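Local coordinates for protein similar to hydroxylamine oxidoreductase (PDB 6H5L) that probably acts as an oxidoreductase, passing electrons along its c-type hemes within a multiheme reductase complex of an anammox bacterium, at residues Gly39-Tyr44 and Asp407-Glu412; Asp78-Cys83 and His128-His133; Ile325-Asp330 and Ala415-Glu420. All blocks are in the same frame, centred on the assembly; numbering follows the deposited sequence.

Interaction 1 (Gly39-Tyr44 and Asp407-Glu412)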
# COMPACT_ATOMS: atom_id res chain seq x y z
N GLY A 39 7.87 5.20 -61.38
CA GLY A 39 8.27 3.98 -62.04
C GLY A 39 8.45 4.16 -63.53
O GLY A 39 8.36 5.28 -64.06
N PRO A 40 8.70 3.07 -64.24
CA PRO A 40 8.89 3.16 -65.70
C PRO A 40 7.70 3.75 -66.44
O PRO A 40 7.88 4.30 -67.54
CB PRO A 40 9.15 1.70 -66.11
CG PRO A 40 8.57 0.88 -65.01
CD PRO A 40 8.80 1.68 -63.76
N PHE A 41 6.50 3.67 -65.88
CA PHE A 41 5.30 4.23 -66.50
C PHE A 41 4.86 5.52 -65.81
O PHE A 41 3.66 5.79 -65.71
CB PHE A 41 4.17 3.20 -66.49
CG PHE A 41 4.59 1.84 -66.97
CD1 PHE A 41 5.04 1.66 -68.27
CD2 PHE A 41 4.55 0.75 -66.13
CE1 PHE A 41 5.43 0.42 -68.72
CE2 PHE A 41 4.93 -0.50 -66.57
CZ PHE A 41 5.38 -0.67 -67.87
N THR A 42 5.82 6.31 -65.33
CA THR A 42 5.49 7.54 -64.61
C THR A 42 4.76 8.54 -65.49
O THR A 42 3.97 9.35 -65.00
CB THR A 42 6.76 8.17 -64.04
OG1 THR A 42 6.45 9.45 -63.46
CG2 THR A 42 7.81 8.35 -65.13
N LYS A 43 5.00 8.50 -66.80
CA LYS A 43 4.37 9.43 -67.74
C LYS A 43 2.98 8.99 -68.18
O LYS A 43 2.34 9.71 -68.95
CB LYS A 43 5.27 9.60 -68.96
CG LYS A 43 6.65 10.16 -68.66
CD LYS A 43 6.56 11.59 -68.15
CE LYS A 43 7.94 12.21 -67.98
NZ LYS A 43 7.87 13.65 -67.59
N TYR A 44 2.51 7.82 -67.74
CA TYR A 44 1.23 7.30 -68.17
C TYR A 44 0.11 7.54 -67.17
O TYR A 44 -1.06 7.28 -67.50
CB TYR A 44 1.35 5.79 -68.46
CG TYR A 44 2.20 5.47 -69.66
CD1 TYR A 44 3.59 5.50 -69.58
CD2 TYR A 44 1.63 5.13 -70.88
CE1 TYR A 44 4.38 5.21 -70.68
CE2 TYR A 44 2.41 4.83 -71.98
CZ TYR A 44 3.78 4.88 -71.87
OH TYR A 44 4.56 4.58 -72.97
N ASP A 407 1.00 -0.75 -75.06
CA ASP A 407 1.74 0.29 -75.78
C ASP A 407 2.86 0.85 -74.92
O ASP A 407 3.95 1.15 -75.43
CB ASP A 407 0.78 1.40 -76.21
CG ASP A 407 -0.02 1.97 -75.05
OD1 ASP A 407 0.02 1.37 -73.95
OD2 ASP A 407 -0.69 3.00 -75.24
N GLY A 408 2.62 1.02 -73.62
CA GLY A 408 3.66 1.51 -72.73
C GLY A 408 4.74 0.48 -72.47
O GLY A 408 5.91 0.85 -72.26
N ILE A 409 4.39 -0.80 -72.47
CA ILE A 409 5.39 -1.85 -72.29
C ILE A 409 6.38 -1.84 -73.45
O ILE A 409 7.60 -1.88 -73.25
CB ILE A 409 4.71 -3.22 -72.15
CG1 ILE A 409 3.97 -3.31 -70.81
CG2 ILE A 409 5.73 -4.35 -72.28
CD1 ILE A 409 3.00 -4.47 -70.72
N VAL A 410 5.87 -1.78 -74.68
CA VAL A 410 6.74 -1.74 -75.85
C VAL A 410 7.60 -0.49 -75.84
O VAL A 410 8.79 -0.53 -76.18
CB VAL A 410 5.90 -1.84 -77.14
CG1 VAL A 410 6.79 -1.71 -78.37
CG2 VAL A 410 5.13 -3.15 -77.17
N LYS A 411 7.02 0.65 -75.45
CA LYS A 411 7.73 1.91 -75.55
C LYS A 411 8.75 2.09 -74.43
O LYS A 411 9.83 2.65 -74.66
CB LYS A 411 6.74 3.08 -75.56
CG LYS A 411 7.23 4.28 -76.35
CD LYS A 411 6.84 5.59 -75.70
CE LYS A 411 7.52 6.76 -76.38
NZ LYS A 411 7.35 8.04 -75.63
N GLU A 412 8.44 1.62 -73.22
CA GLU A 412 9.29 1.89 -72.07
C GLU A 412 10.21 0.74 -71.69
O GLU A 412 11.24 0.99 -71.05
CB GLU A 412 8.42 2.25 -70.85
CG GLU A 412 7.43 3.37 -71.08
CD GLU A 412 8.08 4.66 -71.56
OE1 GLU A 412 7.51 5.32 -72.45
OE2 GLU A 412 9.17 5.00 -71.04
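Phe41 and Tyr44 carry a loop against one flank of the short helix 406-412, in a loop-on-helix packing; the loop makes a type I beta turn from Gly39 to Thr42, and it follows helix 22-28 and precedes helix 51-54 in the chain. On the helix, Asp407 stays at the margin, its carboxylate drawn off by a salt bridge to Arg189. Gly408, with no side chain, lets the phenol lie close to its backbone, its CA being 3.5 Å from Tyr44 CZ. The carbonyl of the same glycine meets the other aromatic at its edge, Gly408 O lying 3.6 Å from Phe41 CE1 near the ring plane. Although the side chain of Ile409 starts away from the loop, its CG1 still comes within 4.2 Å of Phe41 CZ. Lys411 adds its alkyl chain, CD passing 3.7 Å from Tyr44 OH. Glu412 folds back at chi2 (-56°), which brings its carboxylate to the phenol with the two planes 72° apart. Tyr44 OH donates to the anti lone pair of Glu412 OE1 over 3.1 Å. With an alanine in place of Tyr44, Glu412 would probably lose this donor and a gap would be likely to open beside Gly408. Lastly, Glu412 CG sits 3.7 Å from Pro40 O, the carbonyl oxygen of the turn's second residue.

Interaction 2 (Asp78-Cys83 and His128-His133). With HEC (heme c), chain D.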
# COMPACT_ATOMS: atom_id res chain seq x y z
N ASP A 78 9.75 26.50 -29.95
CA ASP A 78 8.69 26.66 -28.96
C ASP A 78 7.35 26.94 -29.61
O ASP A 78 6.31 26.46 -29.14
CB ASP A 78 9.05 27.78 -27.98
CG ASP A 78 9.21 29.12 -28.67
OD1 ASP A 78 9.77 29.15 -29.79
OD2 ASP A 78 8.77 30.14 -28.10
N LEU A 79 7.34 27.70 -30.71
CA LEU A 79 6.07 28.06 -31.34
C LEU A 79 5.42 26.88 -32.04
O LEU A 79 4.19 26.85 -32.18
CB LEU A 79 6.29 29.21 -32.33
CG LEU A 79 6.57 30.57 -31.69
CD1 LEU A 79 6.88 31.61 -32.75
CD2 LEU A 79 5.40 31.00 -30.82
N CYS A 80 6.21 25.90 -32.48
CA CYS A 80 5.64 24.67 -33.02
C CYS A 80 4.73 24.01 -31.99
O CYS A 80 3.62 23.57 -32.32
CB CYS A 80 6.75 23.70 -33.43
SG CYS A 80 8.13 24.43 -34.34
N VAL A 81 5.18 23.95 -30.74
CA VAL A 81 4.40 23.29 -29.70
C VAL A 81 3.25 24.18 -29.24
O VAL A 81 2.12 23.70 -29.08
CB VAL A 81 5.30 22.89 -28.52
CG1 VAL A 81 4.48 22.23 -27.42
CG2 VAL A 81 6.39 21.95 -28.99
N ILE A 82 3.50 25.47 -29.05
CA ILE A 82 2.46 26.37 -28.53
C ILE A 82 1.24 26.37 -29.45
O ILE A 82 0.10 26.40 -28.98
CB ILE A 82 3.03 27.79 -28.34
CG1 ILE A 82 4.15 27.78 -27.30
CG2 ILE A 82 1.93 28.76 -27.94
CD1 ILE A 82 4.96 29.06 -27.26
N CYS A 83 1.47 26.34 -30.76
CA CYS A 83 0.36 26.36 -31.71
C CYS A 83 -0.28 24.99 -31.86
O CYS A 83 -1.49 24.84 -31.69
CB CYS A 83 0.84 26.88 -33.07
SG CYS A 83 -0.47 27.26 -34.26
N HIS A 128 12.58 17.00 -31.18
CA HIS A 128 11.50 17.96 -31.36
C HIS A 128 10.90 17.84 -32.75
O HIS A 128 11.48 17.25 -33.66
CB HIS A 128 12.02 19.38 -31.12
CG HIS A 128 10.94 20.39 -30.89
ND1 HIS A 128 10.30 21.05 -31.92
CD2 HIS A 128 10.39 20.85 -29.74
CE1 HIS A 128 9.40 21.88 -31.41
NE2 HIS A 128 9.44 21.78 -30.10
N CYS A 129 9.70 18.43 -32.90
CA CYS A 129 9.08 18.54 -34.22
C CYS A 129 10.03 19.21 -35.21
O CYS A 129 10.03 18.88 -36.40
CB CYS A 129 7.78 19.34 -34.13
SG CYS A 129 7.07 19.46 -32.47
N PHE A 130 10.83 20.16 -34.73
CA PHE A 130 11.83 20.80 -35.57
C PHE A 130 12.81 19.78 -36.14
O PHE A 130 13.20 19.87 -37.31
CB PHE A 130 12.57 21.86 -34.76
CG PHE A 130 13.02 23.04 -35.56
CD1 PHE A 130 14.23 23.02 -36.23
CD2 PHE A 130 12.24 24.19 -35.62
CE1 PHE A 130 14.65 24.12 -36.96
CE2 PHE A 130 12.66 25.28 -36.35
CZ PHE A 130 13.86 25.25 -37.02
N ASP A 131 13.20 18.80 -35.33
CA ASP A 131 14.22 17.84 -35.75
C ASP A 131 13.73 16.95 -36.88
O ASP A 131 14.50 16.58 -37.77
CB ASP A 131 14.66 16.99 -34.55
CG ASP A 131 15.31 17.82 -33.46
OD1 ASP A 131 16.21 18.63 -33.77
OD2 ASP A 131 14.93 17.65 -32.28
N CYS A 132 12.44 16.59 -36.87
CA CYS A 132 11.88 15.68 -37.86
C CYS A 132 11.23 16.38 -39.04
O CYS A 132 11.12 15.78 -40.11
CB CYS A 132 10.84 14.76 -37.21
SG CYS A 132 11.52 13.36 -36.28
N HIS A 133 10.78 17.63 -38.88
CA HIS A 133 9.96 18.27 -39.90
C HIS A 133 10.57 19.52 -40.54
O HIS A 133 10.17 19.86 -41.65
CB HIS A 133 8.59 18.66 -39.33
CG HIS A 133 7.70 17.48 -39.05
ND1 HIS A 133 7.12 16.74 -40.05
CD2 HIS A 133 7.29 16.94 -37.88
CE1 HIS A 133 6.39 15.78 -39.51
NE2 HIS A 133 6.47 15.88 -38.20
FE HEC D . 5.28 14.66 -37.14
CHA HEC D . 3.68 13.60 -39.96
CHB HEC D . 2.91 17.16 -36.76
CHC HEC D . 6.98 15.91 -34.45
CHD HEC D . 7.75 12.27 -37.56
NA HEC D . 3.59 15.26 -38.15
C1A HEC D . 3.14 14.70 -39.33
C2A HEC D . 1.99 15.45 -39.79
C3A HEC D . 1.78 16.45 -38.90
C4A HEC D . 2.78 16.33 -37.86
CMA HEC D . 0.69 17.54 -38.91
CAA HEC D . 1.21 15.13 -41.09
CBA HEC D . -0.30 15.01 -40.92
CGA HEC D . -0.66 13.98 -39.88
O1A HEC D . -0.19 12.82 -39.99
O2A HEC D . -1.44 14.32 -38.96
NB HEC D . 5.01 16.26 -35.87
C1B HEC D . 3.93 17.12 -35.85
C2B HEC D . 4.07 17.97 -34.69
C3B HEC D . 5.20 17.64 -34.05
C4B HEC D . 5.80 16.54 -34.78
CMB HEC D . 3.08 19.09 -34.29
CAB HEC D . 5.77 18.26 -32.76
CBB HEC D . 4.90 17.88 -31.54
NC HEC D . 7.03 14.17 -36.19
C1C HEC D . 7.55 14.84 -35.10
C2C HEC D . 8.73 14.13 -34.65
C3C HEC D . 9.02 13.21 -35.58
C4C HEC D . 7.91 13.16 -36.52
CMC HEC D . 9.69 14.67 -33.57
CAC HEC D . 10.25 12.27 -35.59
CBC HEC D . 10.27 11.33 -34.37
ND HEC D . 5.69 13.21 -38.57
C1D HEC D . 6.70 12.25 -38.45
C2D HEC D . 6.46 11.22 -39.44
C3D HEC D . 5.19 11.64 -40.18
C4D HEC D . 4.79 12.88 -39.58
CMD HEC D . 7.30 9.95 -39.71
CAD HEC D . 4.50 10.90 -41.34
CBD HEC D . 5.31 11.15 -42.60
CGD HEC D . 4.55 10.66 -43.80
O1D HEC D . 3.50 9.98 -43.61
O2D HEC D . 4.98 10.97 -44.94
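Cys80 and Val81 of helix 77-87 meet the imidazole of His128, just ahead of the CxxCH helix 129-133; the two short helical segments run at 102° to each other. Nonpolar contacts join them, with no hydrogen bond across. Cys80 CB comes to the edge of the His128 ring, 3.8 Å from CE1, while Val81 CG2 approaches NE2 of that ring obliquely at 3.3 Å. Cys80 SG lies 4.3 Å from Phe130 CD2, again at a ring edge. Trp95 packs edge-to-face on His128 from outside the two segments.

Polar bonds within the His128 segment hold the helix start, and one of them fixes the imidazole. With CG turned anti to the backbone N (chi1 -163°), ND1 of His128 comes back over the helix start and accepts from Phe130 N at 3.0 Å, in the ring plane. In return, His128 N donates to Asp131 OD2 at 2.7 Å, nearly straight at 176°, completing a capping box.

Covalent and metal bonds make up the third group. Cys129 and Cys132 are linked by thioethers to one heme c, whose iron is held by His133 NE2 at 2.0 Å and, from elsewhere in the chain, by His216; Cys80 and Cys83 are joined to a second heme c.

The acceptor role of ND1 is consistent with a neutral imidazole. Because Cys80 CB and Cys129 SG approach to 4.4 Å, the two hemes are attached side by side, consistent with electron passage between them.

Interaction 3 (Ile325-Asp330 and Ala415-Glu420)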
# COMPACT_ATOMS: atom_id res chain seq x y z
N ILE A 325 12.25 -13.91 -68.51
CA ILE A 325 12.01 -12.56 -68.02
C ILE A 325 13.00 -12.27 -66.91
O ILE A 325 13.01 -12.95 -65.88
CB ILE A 325 10.56 -12.39 -67.54
CG1 ILE A 325 9.58 -12.62 -68.69
CG2 ILE A 325 10.37 -11.01 -66.93
CD1 ILE A 325 8.13 -12.66 -68.26
N LYS A 326 13.84 -11.25 -67.12
CA LYS A 326 14.86 -10.92 -66.13
C LYS A 326 14.26 -10.38 -64.84
O LYS A 326 14.82 -10.59 -63.76
CB LYS A 326 15.84 -9.90 -66.71
CG LYS A 326 16.67 -10.39 -67.89
CD LYS A 326 17.75 -11.36 -67.45
CE LYS A 326 18.91 -11.39 -68.44
NZ LYS A 326 18.48 -11.72 -69.82
N ILE A 327 13.12 -9.68 -64.93
CA ILE A 327 12.57 -8.98 -63.77
C ILE A 327 12.07 -9.97 -62.73
O ILE A 327 12.56 -10.01 -61.60
CB ILE A 327 11.45 -8.02 -64.20
CG1 ILE A 327 12.00 -6.94 -65.13
CG2 ILE A 327 10.79 -7.39 -62.98
CD1 ILE A 327 10.93 -5.99 -65.66
N ILE A 328 11.08 -10.79 -63.10
CA ILE A 328 10.41 -11.63 -62.11
C ILE A 328 11.35 -12.71 -61.60
O ILE A 328 12.34 -13.09 -62.25
CB ILE A 328 9.12 -12.23 -62.69
CG1 ILE A 328 9.44 -13.22 -63.81
CG2 ILE A 328 8.20 -11.13 -63.20
CD1 ILE A 328 8.21 -13.88 -64.41
N ALA A 329 11.04 -13.22 -60.42
CA ALA A 329 11.88 -14.21 -59.77
C ALA A 329 11.75 -15.56 -60.46
O ALA A 329 10.69 -15.93 -60.97
CB ALA A 329 11.50 -14.35 -58.29
N ASP A 330 12.85 -16.30 -60.48
CA ASP A 330 12.87 -17.64 -61.05
C ASP A 330 12.35 -18.65 -60.03
O ASP A 330 12.03 -18.32 -58.89
CB ASP A 330 14.28 -18.00 -61.53
CG ASP A 330 15.35 -17.09 -60.96
OD1 ASP A 330 15.01 -16.21 -60.14
OD2 ASP A 330 16.52 -17.24 -61.34
N ALA A 415 14.19 -5.90 -74.19
CA ALA A 415 14.66 -7.23 -73.86
C ALA A 415 15.54 -7.24 -72.62
O ALA A 415 15.71 -8.29 -71.99
CB ALA A 415 15.43 -7.83 -75.04
N ASP A 416 16.11 -6.09 -72.25
CA ASP A 416 16.86 -6.00 -71.00
C ASP A 416 15.97 -6.28 -69.80
O ASP A 416 16.44 -6.77 -68.77
CB ASP A 416 17.52 -4.62 -70.89
CG ASP A 416 18.41 -4.49 -69.67
OD1 ASP A 416 19.25 -5.39 -69.44
OD2 ASP A 416 18.28 -3.49 -68.94
N PHE A 417 14.67 -5.98 -69.91
CA PHE A 417 13.72 -6.22 -68.83
C PHE A 417 13.03 -7.57 -68.97
O PHE A 417 12.96 -8.34 -68.01
CB PHE A 417 12.67 -5.10 -68.79
CG PHE A 417 13.19 -3.79 -68.26
CD1 PHE A 417 13.16 -3.52 -66.90
CD2 PHE A 417 13.69 -2.83 -69.12
CE1 PHE A 417 13.63 -2.32 -66.40
CE2 PHE A 417 14.16 -1.62 -68.62
CZ PHE A 417 14.13 -1.36 -67.26
N LEU A 418 12.51 -7.87 -70.16
CA LEU A 418 11.62 -9.01 -70.37
C LEU A 418 12.25 -10.12 -71.19
O LEU A 418 11.63 -11.18 -71.34
CB LEU A 418 10.33 -8.54 -71.04
CG LEU A 418 9.66 -7.30 -70.44
CD1 LEU A 418 8.45 -6.90 -71.26
CD2 LEU A 418 9.27 -7.53 -68.98
N GLY A 419 13.45 -9.93 -71.71
CA GLY A 419 14.05 -10.88 -72.61
C GLY A 419 13.53 -10.72 -74.03
O GLY A 419 12.46 -10.17 -74.29
N GLU A 420 14.32 -11.22 -74.98
CA GLU A 420 13.96 -11.10 -76.39
C GLU A 420 12.63 -11.77 -76.73
O GLU A 420 11.78 -11.10 -77.35
CB GLU A 420 15.10 -11.64 -77.26
CG GLU A 420 14.76 -11.80 -78.74
CD GLU A 420 14.31 -10.50 -79.39
OE1 GLU A 420 13.44 -10.56 -80.29
OE2 GLU A 420 14.83 -9.43 -79.01
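Ile327 and Phe417 meet at a slant: the isoleucine's CD1 points to the edge of the phenyl ring, 3.6 Å from Phe417 CD1 and near the ring plane, so this is an edge contact and no stacking over a face. Its chain is extended (chi2 177°), and that carries CD1 out past the backbone to the ring. The first bond of the Phe417 side chain leads away from the loop, yet its CB still touches the same methyl. Outside the two segments, Trp23 meets Phe417 edge-to-face.

Leu418 likewise starts away from the loop, but its CD2 branch returns to two isoleucines, at 4.0 Å from Ile327 CD1 and 4.2 Å from Ile325 CG2. The first methylenes of Lys326, CB and CG, lie against the carbonyls of Phe417 and Asp416, CG being 3.7 Å from Asp416 O; its ammonium makes no salt bridge with the Asp416 carboxylate, NZ being 6.4 Å from OD1.

A single acceptor joins the two backbones. Phe417 O takes two hydrogen bonds, from Lys326 N at 3.2 Å with an N-H...O angle of 123°, and from Ile327 N at 3.4 Å. Both are bent and weak.

Gly419 follows the helix with a positive phi of 81°, at which a side chain would press on the preceding carbonyl. This is packing of a loop onto the C-terminal end of the short helix 415-418: the helix ends at a glycine of positive phi that also precedes helix 420-429, and neighbouring loop amides take up a carbonyl near its end.

How the interactions relate
Interactions 1 and 3 are neighbours, their centres 16 Å apart, and they touch where Ile409 CG2 packs 3.9 Å from Leu418 CD1. Helices 406-412 and 415-418 follow each other in the chain and each takes a different loop; along the chain the segments of the two contacts alternate, so the contacts cross. Interaction 2 is nested inside the loop closed by interaction 1 but lies elsewhere in the fold, with centres 41 Å from interaction 1 and 48 Å from interaction 3. It is built directly on heme attachment. By contrast, the Ile327 side chain of interaction 3 is about 8 Å from a heme c, and that of Phe41 in interaction 1 about 11 Å.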